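Local coordinates for prolyl-tRNA synthetase (Giardia lamblia ATCC 50803, PDB 3IAL), which probably catalyses the ATP-dependent joining of L-proline to its tRNA, the step that supplies prolyl-tRNA for protein synthesis, and here holds prolyl-adenylate, at residues T441-K444 with E448-A451; P497-A502 with V509-C514; F462-T467 with E472-K477. All coordinates share one frame; numbering follows the deposited sequence.

Contact 1: residues T441-K444 with E448-A451; sequences TNCK and EIVA
C443 and K444 meet E448 and I449 in a strand-to-helix turn. The chain leaves strand 440-442, turns, and enters helix 446-455 within a beta-alpha-beta unit. The contact has one polar bond on its outer side and a small apolar patch on its inner side.

The polar bond runs from K444 N to E448 OE1, at 2.9 Å. It is nearly straight, with an N-H...O angle of 164°. The N-H does not lie in the carboxylate plane but comes from above it, 47° out. E448 can reach the turn because its chain is extended beyond CG. E448 N is also hydrogen-bonded to S445 OG. E448 therefore ties the start of the helix to the preceding loop twice, once through its carboxylate and once through its backbone N-H.

K444 and E448 lie side by side and point the same way. The K444 chain bends at its far end, which leaves NZ 4.1 Å from E448 OE2. That is too long for a salt bridge, but the opposite charges may still attract weakly.

C443 faces the helix. Its CB packs on I449 CG1 at 3.6 Å and on E448 CB at 3.8 Å. Its SG sits beside the backbone N (chi1 -57°) and turns toward the peptide that follows E448. Both C443 and I449 are buried.

Strand 459-464 runs parallel to strand 440-442 and receives both C443 and I449 on A460. I449 continues onto F462 and onto L478 of helix 472-482. The exposed N442 hydrogen-bonds through OD1 to R461 NH1.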
ATOM      1  N   THR B 441      34.752   3.650  16.289  1.00 32.31           N
ATOM      2  CA  THR B 441      36.093   3.638  16.857  1.00 31.51           C
ATOM      3  C   THR B 441      36.831   4.936  16.581  1.00 31.67           C
ATOM      4  O   THR B 441      36.994   5.331  15.435  1.00 31.75           O
ATOM      5  CB  THR B 441      36.945   2.506  16.265  1.00 32.21           C
ATOM      6  OG1 THR B 441      36.253   1.258  16.397  1.00 32.01           O
ATOM      7  CG2 THR B 441      38.325   2.432  16.979  1.00 28.67           C
ATOM      8  N   ASN B 442      37.313   5.578  17.637  1.00 33.73           N
ATOM      9  CA  ASN B 442      38.070   6.821  17.503  1.00 34.76           C
ATOM     10  C   ASN B 442      39.493   6.542  17.015  1.00 34.32           C
ATOM     11  O   ASN B 442      40.147   5.630  17.505  1.00 35.39           O
ATOM     12  CB  ASN B 442      38.064   7.593  18.829  1.00 35.05           C
ATOM     13  CG  ASN B 442      36.723   8.265  19.099  1.00 37.69           C
ATOM     14  OD1 ASN B 442      36.237   9.059  18.288  1.00 33.83           O
ATOM     15  ND2 ASN B 442      36.120   7.947  20.236  1.00 38.76           N
ATOM     16  N   CYS B 443      39.944   7.309  16.024  1.00 34.28           N
ATOM     17  CA  CYS B 443      41.269   7.131  15.421  1.00 34.89           C
ATOM     18  C   CYS B 443      41.997   8.470  15.315  1.00 34.96           C
ATOM     19  O   CYS B 443      41.384   9.492  14.990  1.00 33.81           O
ATOM     20  CB  CYS B 443      41.145   6.489  14.039  1.00 33.78           C
ATOM     21  SG  CYS B 443      40.290   4.893  14.058  1.00 33.92           S
ATOM     22  N   LYS B 444      43.300   8.450  15.599  1.00 34.03           N
ATOM     23  CA  LYS B 444      44.124   9.663  15.634  1.00 36.79           C
ATOM     24  C   LYS B 444      45.132   9.727  14.488  1.00 34.90           C
ATOM     25  O   LYS B 444      46.013  10.584  14.498  1.00 34.32           O
ATOM     26  CB  LYS B 444      44.900   9.742  16.956  1.00 38.83           C
ATOM     27  CG  LYS B 444      44.035   9.750  18.211  1.00 44.78           C
ATOM     28  CD  LYS B 444      44.835  10.167  19.462  1.00 48.54           C
ATOM     29  CE  LYS B 444      45.864   9.116  19.879  1.00 52.12           C
ATOM     30  NZ  LYS B 444      47.095   9.111  19.023  1.00 53.10           N
ATOM     31  N   GLU B 448      45.710   4.212  12.094  1.00 32.88           N
ATOM     32  CA  GLU B 448      44.668   3.760  13.014  1.00 32.37           C
ATOM     33  C   GLU B 448      43.311   3.584  12.327  1.00 32.15           C
ATOM     34  O   GLU B 448      42.582   2.641  12.637  1.00 31.83           O
ATOM     35  CB  GLU B 448      44.541   4.706  14.205  1.00 34.62           C
ATOM     36  CG  GLU B 448      45.677   4.571  15.223  1.00 35.41           C
ATOM     37  CD  GLU B 448      45.453   5.387  16.493  1.00 37.06           C
ATOM     38  OE1 GLU B 448      44.359   5.966  16.659  1.00 35.91           O
ATOM     39  OE2 GLU B 448      46.381   5.445  17.331  1.00 41.17           O
ATOM     40  N   ILE B 449      42.976   4.480  11.396  1.00 30.93           N
ATOM     41  CA  ILE B 449      41.749   4.341  10.606  1.00 31.36           C
ATOM     42  C   ILE B 449      41.801   3.078   9.742  1.00 31.88           C
ATOM     43  O   ILE B 449      40.839   2.314   9.692  1.00 31.31           O
ATOM     44  CB  ILE B 449      41.516   5.544   9.666  1.00 33.50           C
ATOM     45  CG1 ILE B 449      41.288   6.832  10.465  1.00 34.83           C
ATOM     46  CG2 ILE B 449      40.315   5.289   8.780  1.00 27.87           C
ATOM     47  CD1 ILE B 449      41.303   8.075   9.608  1.00 34.28           C
ATOM     48  N   VAL B 450      42.928   2.870   9.066  1.00 30.61           N
ATOM     49  CA  VAL B 450      43.112   1.705   8.205  1.00 32.42           C
ATOM     50  C   VAL B 450      43.047   0.381   8.978  1.00 31.96           C
ATOM     51  O   VAL B 450      42.387  -0.561   8.550  1.00 31.92           O
ATOM     52  CB  VAL B 450      44.467   1.777   7.453  1.00 32.76           C
ATOM     53  CG1 VAL B 450      44.812   0.435   6.834  1.00 29.52           C
ATOM     54  CG2 VAL B 450      44.425   2.879   6.400  1.00 32.90           C
ATOM     55  N   ALA B 451      43.753   0.306  10.100  1.00 32.82           N
ATOM     56  CA  ALA B 451      43.743  -0.902  10.938  1.00 34.25           C
ATOM     57  C   ALA B 451      42.341  -1.191  11.467  1.00 34.70           C
ATOM     58  O   ALA B 451      41.957  -2.354  11.599  1.00 36.83           O
ATOM     59  CB  ALA B 451      44.731  -0.776  12.096  1.00 31.28           C
TER

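Contact 2: residues P497-A502 with V509-C514; sequences PGEVCA and VCYMYC
E499 and Y511 join a loop to a strand that begins with a classic beta bulge. The loop holds 497-502, and the strand is 510-515. V509 and C510 form the bulge, since both face F464 of the antiparallel strand 459-464.

V509 lies at the start and points away from the loop. After C510 completes the bulge, Y511 is the residue that reaches back to the loop. Its side chain does not set out toward the loop, but with CG anti to the carbonyl carbon (chi1 -55°) the ring swings so that its hydroxyl reaches E499. R461 makes a cation-pi contact with the same ring, and L496 N makes a weak hydrogen bond to the hydroxyl. Beyond it, M512 and C514 pack on strand 459-464, M512 on F462 and F464 and C514 on F462, while Y513 OH hydrogen-bonds to E493 OE1.

The E499 chain is extended and crosses the tyrosine at about a right angle. Carboxylate and ring planes are 73° apart. Y511 OH donates a short hydrogen bond of 2.6 Å to E499 OE1. The hydroxyl sits above the carboxylate plane, 36° out of it. The second oxygen, E499 OE2, lies in the plane of the ring at its edge, 3.6 Å from Y511 CE1.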
ATOM      1  N   PRO B 497      38.144  22.638  21.133  1.00 48.75           N
ATOM      2  CA  PRO B 497      39.166  23.538  20.592  1.00 47.17           C
ATOM      3  C   PRO B 497      40.567  22.955  20.777  1.00 45.67           C
ATOM      4  O   PRO B 497      40.824  22.252  21.757  1.00 44.65           O
ATOM      5  CB  PRO B 497      38.978  24.824  21.404  1.00 47.24           C
ATOM      6  CG  PRO B 497      38.259  24.408  22.644  1.00 47.56           C
ATOM      7  CD  PRO B 497      37.414  23.233  22.267  1.00 48.15           C
ATOM      8  N   GLY B 498      41.448  23.210  19.816  1.00 44.39           N
ATOM      9  CA  GLY B 498      42.820  22.721  19.884  1.00 43.27           C
ATOM     10  C   GLY B 498      43.022  21.278  19.453  1.00 42.35           C
ATOM     11  O   GLY B 498      44.150  20.792  19.446  1.00 42.28           O
ATOM     12  N   GLU B 499      41.946  20.586  19.088  1.00 41.16           N
ATOM     13  CA  GLU B 499      42.068  19.237  18.539  1.00 40.88           C
ATOM     14  C   GLU B 499      42.617  19.360  17.118  1.00 37.05           C
ATOM     15  O   GLU B 499      42.332  20.336  16.426  1.00 34.97           O
ATOM     16  CB  GLU B 499      40.718  18.512  18.566  1.00 43.47           C
ATOM     17  CG  GLU B 499      40.837  16.989  18.672  1.00 48.64           C
ATOM     18  CD  GLU B 499      39.626  16.319  19.309  1.00 51.42           C
ATOM     19  OE1 GLU B 499      38.678  17.019  19.727  1.00 52.94           O
ATOM     20  OE2 GLU B 499      39.636  15.076  19.408  1.00 55.07           O
ATOM     21  N   VAL B 500      43.430  18.396  16.700  1.00 34.62           N
ATOM     22  CA  VAL B 500      44.063  18.454  15.383  1.00 34.68           C
ATOM     23  C   VAL B 500      43.543  17.358  14.469  1.00 33.07           C
ATOM     24  O   VAL B 500      43.133  16.295  14.928  1.00 33.47           O
ATOM     25  CB  VAL B 500      45.609  18.352  15.466  1.00 35.74           C
ATOM     26  CG1 VAL B 500      46.194  19.583  16.208  1.00 39.05           C
ATOM     27  CG2 VAL B 500      46.040  17.030  16.122  1.00 34.75           C
ATOM     28  N   CYS B 501      43.570  17.640  13.171  1.00 33.30           N
ATOM     29  CA  CYS B 501      43.144  16.704  12.143  1.00 32.07           C
ATOM     30  C   CYS B 501      44.043  15.480  12.150  1.00 31.68           C
ATOM     31  O   CYS B 501      45.263  15.612  12.078  1.00 32.94           O
ATOM     32  CB  CYS B 501      43.197  17.382  10.772  1.00 33.19           C
ATOM     33  SG  CYS B 501      42.928  16.311   9.336  1.00 34.62           S
ATOM     34  N   ALA B 502      43.431  14.297  12.217  1.00 29.71           N
ATOM     35  CA  ALA B 502      44.157  13.019  12.205  1.00 30.10           C
ATOM     36  C   ALA B 502      45.019  12.793  10.962  1.00 28.81           C
ATOM     37  O   ALA B 502      45.959  12.003  11.002  1.00 26.58           O
ATOM     38  CB  ALA B 502      43.175  11.861  12.341  1.00 28.61           C
ATOM     39  N   VAL B 509      38.142  20.883  12.466  1.00 31.45           N
ATOM     40  CA  VAL B 509      36.852  21.589  12.480  1.00 31.68           C
ATOM     41  C   VAL B 509      35.649  20.645  12.621  1.00 31.54           C
ATOM     42  O   VAL B 509      34.526  21.111  12.743  1.00 34.14           O
ATOM     43  CB  VAL B 509      36.653  22.448  11.204  1.00 31.97           C
ATOM     44  CG1 VAL B 509      37.777  23.452  11.058  1.00 31.27           C
ATOM     45  CG2 VAL B 509      36.556  21.566   9.956  1.00 29.73           C
ATOM     46  N   CYS B 510      35.880  19.332  12.602  1.00 31.28           N
ATOM     47  CA  CYS B 510      34.797  18.345  12.707  1.00 29.46           C
ATOM     48  C   CYS B 510      35.362  16.957  12.983  1.00 30.94           C
ATOM     49  O   CYS B 510      36.579  16.750  12.899  1.00 30.46           O
ATOM     50  CB  CYS B 510      33.994  18.291  11.404  1.00 29.71           C
ATOM     51  SG  CYS B 510      34.931  17.602   9.988  1.00 30.34           S
ATOM     52  N   TYR B 511      34.477  16.011  13.302  1.00 31.51           N
ATOM     53  CA  TYR B 511      34.830  14.590  13.327  1.00 32.61           C
ATOM     54  C   TYR B 511      34.209  13.912  12.112  1.00 33.02           C
ATOM     55  O   TYR B 511      32.985  13.848  11.981  1.00 32.37           O
ATOM     56  CB  TYR B 511      34.343  13.908  14.605  1.00 32.95           C
ATOM     57  CG  TYR B 511      34.831  14.575  15.861  1.00 37.34           C
ATOM     58  CD1 TYR B 511      36.115  14.344  16.346  1.00 40.69           C
ATOM     59  CD2 TYR B 511      34.011  15.451  16.564  1.00 41.48           C
ATOM     60  CE1 TYR B 511      36.571  14.974  17.501  1.00 43.57           C
ATOM     61  CE2 TYR B 511      34.448  16.076  17.715  1.00 41.22           C
ATOM     62  CZ  TYR B 511      35.726  15.839  18.179  1.00 43.87           C
ATOM     63  OH  TYR B 511      36.143  16.470  19.321  1.00 48.45           O
ATOM     64  N   MET B 512      35.056  13.426  11.215  1.00 33.52           N
ATOM     65  CA  MET B 512      34.581  12.670  10.072  1.00 32.38           C
ATOM     66  C   MET B 512      34.412  11.217  10.477  1.00 33.44           C
ATOM     67  O   MET B 512      35.024  10.754  11.451  1.00 33.36           O
ATOM     68  CB  MET B 512      35.542  12.781   8.884  1.00 31.89           C
ATOM     69  CG  MET B 512      35.410  14.073   8.110  1.00 30.21           C
ATOM     70  SD  MET B 512      33.757  14.294   7.415  1.00 28.84           S
ATOM     71  CE  MET B 512      34.025  15.712   6.359  1.00 19.58           C
ATOM     72  N   TYR B 513      33.553  10.525   9.729  1.00 31.79           N
ATOM     73  CA  TYR B 513      33.341   9.096   9.863  1.00 32.60           C
ATOM     74  C   TYR B 513      33.654   8.411   8.547  1.00 34.14           C
ATOM     75  O   TYR B 513      33.115   8.777   7.492  1.00 33.88           O
ATOM     76  CB  TYR B 513      31.897   8.789  10.237  1.00 32.80           C
ATOM     77  CG  TYR B 513      31.499   9.210  11.629  1.00 29.45           C
ATOM     78  CD1 TYR B 513      31.392   8.279  12.649  1.00 29.22           C
ATOM     79  CD2 TYR B 513      31.198  10.533  11.913  1.00 30.52           C
ATOM     80  CE1 TYR B 513      31.007   8.653  13.923  1.00 32.49           C
ATOM     81  CE2 TYR B 513      30.813  10.921  13.183  1.00 32.25           C
ATOM     82  CZ  TYR B 513      30.709   9.975  14.183  1.00 33.44           C
ATOM     83  OH  TYR B 513      30.335  10.352  15.450  1.00 35.96           O
ATOM     84  N   CYS B 514      34.504   7.391   8.628  1.00 33.46           N
ATOM     85  CA  CYS B 514      34.945   6.645   7.467  1.00 33.52           C
ATOM     86  C   CYS B 514      34.460   5.206   7.626  1.00 32.94           C
ATOM     87  O   CYS B 514      34.410   4.692   8.747  1.00 31.23           O
ATOM     88  CB  CYS B 514      36.479   6.707   7.386  1.00 34.52           C
ATOM     89  SG  CYS B 514      37.256   5.404   6.471  1.00 43.76           S
TER

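Contact 3: residues F462-T467 with E472-K477; sequences FPFYTT and EVWDKK
F464 and Y465 meet W474 in an aromatic cluster between the end of strand 459-464 and the start of helix 472-482. The tight part is made by three rings.

F464 points an edge toward the face of W474, in an offset edge-to-face stack. The centroids of the F464 ring and the W474 five-membered ring are 5.6 Å apart, and the planes stand at 87°. The leading atom, F464 CE1, is 3.8 Å from W474 CD1. F464 CZ comes down near W474 CB, at 4.0 Å. With CG trans to the backbone N (chi1 -170°), the F464 ring extends from the strand toward the helix.

Y465 adds a second edge. Its CE2 is 3.9 Å from W474 CD1, which lies near the plane of the tyrosine ring, and the two side chains cross at about a right angle. Y465 also leans over one face of F464, with CD2 3.9 Å above it, toward its rim. The indole therefore meets two rings that already pack on each other. No hydrogen bond crosses the contact.

The loose side lies on the helix surface. K477 is exposed, and its CD lies 3.5 Å above the W474 face turned from F464, toward the rim of the ring. W474 is itself only partly exposed. On the inner side, F464 is buried and rests on M512 and C501.

This is helix-on-sheet packing in the C-terminal region of prolyl-tRNA synthetase: a strand, a short loop and a helix, joined through an offset edge-to-face aromatic pair.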
ATOM      1  N   PHE B 462      37.225  10.256  13.375  1.00 31.65           N
ATOM      2  CA  PHE B 462      38.494  10.967  13.480  1.00 31.14           C
ATOM      3  C   PHE B 462      38.323  12.465  13.276  1.00 31.35           C
ATOM      4  O   PHE B 462      37.542  12.892  12.420  1.00 30.26           O
ATOM      5  CB  PHE B 462      39.515  10.408  12.477  1.00 31.05           C
ATOM      6  CG  PHE B 462      39.100  10.528  11.023  1.00 31.83           C
ATOM      7  CD1 PHE B 462      39.556  11.580  10.238  1.00 33.10           C
ATOM      8  CD2 PHE B 462      38.303   9.566  10.431  1.00 31.71           C
ATOM      9  CE1 PHE B 462      39.196  11.683   8.897  1.00 33.37           C
ATOM     10  CE2 PHE B 462      37.944   9.658   9.087  1.00 33.21           C
ATOM     11  CZ  PHE B 462      38.389  10.717   8.321  1.00 33.99           C
ATOM     12  N   PRO B 463      39.052  13.275  14.066  1.00 31.26           N
ATOM     13  CA  PRO B 463      39.011  14.715  13.809  1.00 31.71           C
ATOM     14  C   PRO B 463      39.628  15.010  12.441  1.00 30.88           C
ATOM     15  O   PRO B 463      40.584  14.335  12.033  1.00 30.96           O
ATOM     16  CB  PRO B 463      39.832  15.328  14.952  1.00 31.14           C
ATOM     17  CG  PRO B 463      40.604  14.197  15.558  1.00 32.99           C
ATOM     18  CD  PRO B 463      39.943  12.910  15.183  1.00 31.41           C
ATOM     19  N   PHE B 464      39.072  15.994  11.745  1.00 27.54           N
ATOM     20  CA  PHE B 464      39.448  16.273  10.367  1.00 28.75           C
ATOM     21  C   PHE B 464      39.371  17.776  10.104  1.00 28.31           C
ATOM     22  O   PHE B 464      38.530  18.465  10.681  1.00 28.73           O
ATOM     23  CB  PHE B 464      38.518  15.489   9.429  1.00 24.99           C
ATOM     24  CG  PHE B 464      38.932  15.503   7.987  1.00 27.49           C
ATOM     25  CD1 PHE B 464      40.139  14.958   7.585  1.00 29.02           C
ATOM     26  CD2 PHE B 464      38.083  16.029   7.019  1.00 27.04           C
ATOM     27  CE1 PHE B 464      40.509  14.958   6.235  1.00 29.75           C
ATOM     28  CE2 PHE B 464      38.436  16.035   5.685  1.00 28.52           C
ATOM     29  CZ  PHE B 464      39.655  15.499   5.287  1.00 31.85           C
ATOM     30  N   TYR B 465      40.234  18.264   9.217  1.00 28.98           N
ATOM     31  CA  TYR B 465      40.472  19.703   9.062  1.00 32.07           C
ATOM     32  C   TYR B 465      39.444  20.492   8.227  1.00 31.98           C
ATOM     33  O   TYR B 465      39.465  21.719   8.246  1.00 31.93           O
ATOM     34  CB  TYR B 465      41.878  19.932   8.487  1.00 33.61           C
ATOM     35  CG  TYR B 465      41.966  19.805   6.983  1.00 35.84           C
ATOM     36  CD1 TYR B 465      41.896  20.939   6.167  1.00 37.08           C
ATOM     37  CD2 TYR B 465      42.109  18.566   6.375  1.00 31.75           C
ATOM     38  CE1 TYR B 465      41.975  20.836   4.795  1.00 36.63           C
ATOM     39  CE2 TYR B 465      42.183  18.453   5.002  1.00 36.40           C
ATOM     40  CZ  TYR B 465      42.121  19.594   4.217  1.00 37.11           C
ATOM     41  OH  TYR B 465      42.187  19.490   2.848  1.00 42.15           O
ATOM     42  N   THR B 466      38.567  19.811   7.491  1.00 30.49           N
ATOM     43  CA  THR B 466      37.619  20.502   6.623  1.00 30.78           C
ATOM     44  C   THR B 466      36.354  19.691   6.323  1.00 31.29           C
ATOM     45  O   THR B 466      36.368  18.463   6.314  1.00 30.73           O
ATOM     46  CB  THR B 466      38.273  20.871   5.277  1.00 30.73           C
ATOM     47  OG1 THR B 466      37.379  21.691   4.525  1.00 34.30           O
ATOM     48  CG2 THR B 466      38.606  19.613   4.457  1.00 32.37           C
ATOM     49  N   THR B 467      35.259  20.398   6.077  1.00 29.65           N
ATOM     50  CA  THR B 467      34.036  19.780   5.591  1.00 30.41           C
ATOM     51  C   THR B 467      33.800  20.192   4.147  1.00 30.20           C
ATOM     52  O   THR B 467      32.756  19.884   3.579  1.00 29.99           O
ATOM     53  CB  THR B 467      32.819  20.204   6.431  1.00 30.96           C
ATOM     54  OG1 THR B 467      32.577  21.611   6.258  1.00 32.30           O
ATOM     55  CG2 THR B 467      33.052  19.885   7.894  1.00 30.67           C
ATOM     56  N   GLU B 472      38.038  15.659  -0.287  1.00 33.36           N
ATOM     57  CA  GLU B 472      37.974  14.500  -1.177  1.00 32.18           C
ATOM     58  C   GLU B 472      39.347  13.880  -1.449  1.00 30.01           C
ATOM     59  O   GLU B 472      39.443  12.689  -1.711  1.00 29.13           O
ATOM     60  CB  GLU B 472      37.299  14.855  -2.507  1.00 32.68           C
ATOM     61  CG  GLU B 472      36.989  13.620  -3.321  1.00 35.42           C
ATOM     62  CD  GLU B 472      36.197  13.874  -4.574  1.00 36.56           C
ATOM     63  OE1 GLU B 472      35.898  15.040  -4.898  1.00 37.36           O
ATOM     64  OE2 GLU B 472      35.869  12.866  -5.233  1.00 40.12           O
ATOM     65  N   VAL B 473      40.401  14.688  -1.382  1.00 31.04           N
ATOM     66  CA  VAL B 473      41.773  14.204  -1.557  1.00 32.02           C
ATOM     67  C   VAL B 473      42.066  13.048  -0.585  1.00 33.49           C
ATOM     68  O   VAL B 473      42.636  12.023  -0.974  1.00 30.93           O
ATOM     69  CB  VAL B 473      42.792  15.362  -1.373  1.00 33.74           C
ATOM     70  CG1 VAL B 473      44.218  14.858  -1.402  1.00 33.36           C
ATOM     71  CG2 VAL B 473      42.583  16.422  -2.461  1.00 35.71           C
ATOM     72  N   TRP B 474      41.638  13.218   0.664  1.00 34.25           N
ATOM     73  CA  TRP B 474      41.778  12.198   1.703  1.00 34.09           C
ATOM     74  C   TRP B 474      40.793  11.035   1.549  1.00 34.73           C
ATOM     75  O   TRP B 474      41.121   9.897   1.885  1.00 35.83           O
ATOM     76  CB  TRP B 474      41.667  12.848   3.086  1.00 34.35           C
ATOM     77  CG  TRP B 474      42.890  13.663   3.387  1.00 37.06           C
ATOM     78  CD1 TRP B 474      43.019  15.026   3.317  1.00 37.59           C
ATOM     79  CD2 TRP B 474      44.177  13.157   3.752  1.00 37.27           C
ATOM     80  NE1 TRP B 474      44.305  15.394   3.641  1.00 36.51           N
ATOM     81  CE2 TRP B 474      45.036  14.267   3.909  1.00 37.32           C
ATOM     82  CE3 TRP B 474      44.689  11.871   3.963  1.00 38.69           C
ATOM     83  CZ2 TRP B 474      46.378  14.129   4.277  1.00 37.70           C
ATOM     84  CZ3 TRP B 474      46.024  11.734   4.331  1.00 36.55           C
ATOM     85  CH2 TRP B 474      46.851  12.857   4.480  1.00 37.79           C
ATOM     86  N   ASP B 475      39.601  11.305   1.022  1.00 34.20           N
ATOM     87  CA  ASP B 475      38.665  10.231   0.687  1.00 34.32           C
ATOM     88  C   ASP B 475      39.331   9.242  -0.288  1.00 34.86           C
ATOM     89  O   ASP B 475      39.276   8.025  -0.091  1.00 37.27           O
ATOM     90  CB  ASP B 475      37.374  10.814   0.098  1.00 34.40           C
ATOM     91  CG  ASP B 475      36.276   9.772  -0.092  1.00 36.36           C
ATOM     92  OD1 ASP B 475      36.026   8.933   0.811  1.00 33.75           O
ATOM     93  OD2 ASP B 475      35.639   9.819  -1.160  1.00 41.16           O
ATOM     94  N   LYS B 476      39.986   9.769  -1.322  1.00 34.09           N
ATOM     95  CA  LYS B 476      40.681   8.927  -2.299  1.00 33.71           C
ATOM     96  C   LYS B 476      41.850   8.126  -1.695  1.00 32.67           C
ATOM     97  O   LYS B 476      41.997   6.939  -1.980  1.00 30.30           O
ATOM     98  CB  LYS B 476      41.164   9.769  -3.479  1.00 35.10           C
ATOM     99  CG  LYS B 476      40.025  10.327  -4.337  1.00 38.82           C
ATOM    100  CD  LYS B 476      40.553  11.194  -5.466  1.00 40.78           C
ATOM    101  CE  LYS B 476      39.426  11.847  -6.259  1.00 44.22           C
ATOM    102  NZ  LYS B 476      39.933  12.401  -7.552  1.00 45.29           N
ATOM    103  N   LYS B 477      42.664   8.754  -0.847  1.00 32.56           N
ATOM    104  CA  LYS B 477      43.777   8.027  -0.208  1.00 33.72           C
ATOM    105  C   LYS B 477      43.264   6.870   0.653  1.00 33.50           C
ATOM    106  O   LYS B 477      43.848   5.779   0.650  1.00 36.91           O
ATOM    107  CB  LYS B 477      44.644   8.957   0.641  1.00 33.65           C
ATOM    108  CG  LYS B 477      45.450   9.962  -0.153  1.00 36.75           C
ATOM    109  CD  LYS B 477      46.126  10.963   0.765  1.00 40.30           C
ATOM    110  CE  LYS B 477      46.969  11.951  -0.019  1.00 44.25           C
ATOM    111  NZ  LYS B 477      48.170  11.306  -0.613  1.00 46.29           N
TER

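All three contacts are partly buried. The buried parts are C443 and I449 in contact 1, Y511 in contact 2 and F464 in contact 3. K444 in contact 1 is exposed, while E448, E499 and W474 are partly exposed. Contact 1 sets a helix against the turn that leaves strand 440-442; contact 3 sets a helix against the end of strand 459-464 and the loop after it. Contact 2 joins a loop to strand 510-515, which pairs with strand 459-464. Contact 1 mixes a helix-start hydrogen bond with apolar packing. Contact 2 is one polar bond, and contact 3 is aromatic without any. Contacts 1 and 3 meet at I449 and F462.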